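Local coordinates for protein putative aldehyde dehydrogenase (Burkholderia cenocepacia, PDB 4YWE) that probably oxidises aldehydes to carboxylic acids with NAD or NADP as acceptor, and binds calcium and magnesium ions, at residues Q371-L376 / F391-A396. Residues are numbered along the deposited sequence; the frame is centred on the assembly and turned at random.
Sequences QAPALL and FGPVLA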
# COMPACT_ATOMS: atom_id res chain seq x y z
N GLN A 371 -23.79 -35.62 20.08
CA GLN A 371 -24.31 -34.59 20.98
C GLN A 371 -25.24 -33.66 20.21
O GLN A 371 -24.82 -32.96 19.30
CB GLN A 371 -23.17 -33.80 21.61
CG GLN A 371 -23.62 -32.57 22.37
CD GLN A 371 -24.49 -32.90 23.57
OE1 GLN A 371 -24.03 -33.51 24.53
NE2 GLN A 371 -25.75 -32.50 23.51
N ALA A 372 -26.52 -33.67 20.59
CA ALA A 372 -27.51 -32.82 19.94
C ALA A 372 -27.27 -31.35 20.27
O ALA A 372 -26.89 -31.02 21.40
CB ALA A 372 -28.91 -33.24 20.36
N PRO A 373 -27.47 -30.47 19.28
CA PRO A 373 -27.35 -29.03 19.51
C PRO A 373 -28.31 -28.55 20.60
O PRO A 373 -29.46 -28.99 20.63
CB PRO A 373 -27.71 -28.42 18.15
CG PRO A 373 -27.40 -29.50 17.17
CD PRO A 373 -27.76 -30.78 17.87
N ALA A 374 -27.84 -27.67 21.48
CA ALA A 374 -28.64 -27.25 22.62
C ALA A 374 -28.80 -25.73 22.66
O ALA A 374 -27.83 -24.99 22.47
CB ALA A 374 -28.02 -27.75 23.91
N LEU A 375 -30.02 -25.29 22.91
CA LEU A 375 -30.31 -23.87 23.05
C LEU A 375 -30.71 -23.55 24.49
O LEU A 375 -31.75 -23.99 24.97
CB LEU A 375 -31.43 -23.44 22.10
CG LEU A 375 -31.95 -22.01 22.31
CD1 LEU A 375 -30.89 -20.98 21.94
CD2 LEU A 375 -33.22 -21.79 21.51
N LEU A 376 -29.87 -22.77 25.17
CA LEU A 376 -30.16 -22.37 26.54
C LEU A 376 -30.46 -20.88 26.61
O LEU A 376 -29.88 -20.08 25.87
CB LEU A 376 -29.00 -22.73 27.47
CG LEU A 376 -28.82 -24.22 27.78
CD1 LEU A 376 -28.02 -24.92 26.69
CD2 LEU A 376 -28.17 -24.42 29.14
N PHE A 391 -16.91 -25.48 22.74
CA PHE A 391 -16.52 -26.26 21.57
C PHE A 391 -17.53 -27.38 21.34
O PHE A 391 -17.16 -28.52 21.06
CB PHE A 391 -15.10 -26.81 21.71
CG PHE A 391 -14.22 -26.49 20.54
CD1 PHE A 391 -13.91 -25.17 20.23
CD2 PHE A 391 -13.69 -27.49 19.75
CE1 PHE A 391 -13.10 -24.87 19.16
CE2 PHE A 391 -12.88 -27.19 18.67
CZ PHE A 391 -12.58 -25.88 18.37
N GLY A 392 -18.80 -27.03 21.48
CA GLY A 392 -19.90 -27.93 21.19
C GLY A 392 -21.05 -27.16 20.58
O GLY A 392 -20.98 -25.93 20.48
N PRO A 393 -22.11 -27.86 20.16
CA PRO A 393 -23.24 -27.19 19.51
C PRO A 393 -24.18 -26.53 20.52
O PRO A 393 -25.38 -26.79 20.50
CB PRO A 393 -23.93 -28.34 18.78
CG PRO A 393 -23.68 -29.52 19.66
CD PRO A 393 -22.32 -29.31 20.28
N VAL A 394 -23.62 -25.69 21.39
CA VAL A 394 -24.39 -25.09 22.46
C VAL A 394 -24.48 -23.58 22.28
O VAL A 394 -23.46 -22.89 22.23
CB VAL A 394 -23.79 -25.43 23.83
CG1 VAL A 394 -24.69 -24.93 24.95
CG2 VAL A 394 -23.56 -26.93 23.95
N LEU A 395 -25.70 -23.07 22.20
CA LEU A 395 -25.92 -21.63 22.03
C LEU A 395 -26.47 -21.02 23.31
O LEU A 395 -27.48 -21.47 23.85
CB LEU A 395 -26.87 -21.37 20.86
CG LEU A 395 -27.22 -19.90 20.61
CD1 LEU A 395 -25.97 -19.09 20.31
CD2 LEU A 395 -28.23 -19.77 19.48
N ALA A 396 -25.80 -19.97 23.79
CA ALA A 396 -26.24 -19.27 25.00
C ALA A 396 -26.98 -18.00 24.62
O ALA A 396 -26.45 -17.14 23.92
CB ALA A 396 -25.06 -18.96 25.89
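Pro393 lays its ring against Pro373 just where segments 371-376 and 391-396 meet, the proline side chains crossing at about a right angle with CB of Pro373 3.8 Å from CB of Pro393. Pro393 is also the centre of an inverse gamma turn, in which Val394 N makes a weak hydrogen bond to Gly392 O and the backbone bends just before the strand begins. The carbonyl of Pro393 faces segment 371-376: its O accepts a hydrogen bond from Ala374 N at 2.8 Å and a CA-H...O contact from CA of Pro373. CG of Pro393 sits against the backbone O of Gln371, and CG and CD both meet Gln371 CG. That glutamine turns its amide back on its own backbone, where NE2 reaches Ala372 O at 2.8 Å, in the carbonyl plane and on a lone pair; the oxygen lies almost exactly in the amide plane of Gln371.

From here the segments run as parallel strands, 374-376 beside 394-396, neighbours in the mixed sheet of the aldehyde dehydrogenase fold and joined by a beta-alpha-beta crossover through the short helix 384-387. Leu395 N binds Ala374 O at 2.9 Å, and Leu376 N binds Leu395 O at 3.0 Å, both nearly straight. On one face Leu375 and Leu395 run alongside each other in the same direction; each sets CG anti to its backbone N (172° and 178°), and CD1 of Leu375 meets CD2 of Leu395 at 3.8 Å. Phe314 of helix 303-315 touches both leucines. On the opposite face, with Ala374 and Val394, Leu376 swings CG beside its backbone N (chi1 -72°), and its CD1 packs on CG1 of Val394 at 3.8 Å. Ala347 of helix 334-349 and Met354 of strand 354-360 also touch the Leu376 side chain.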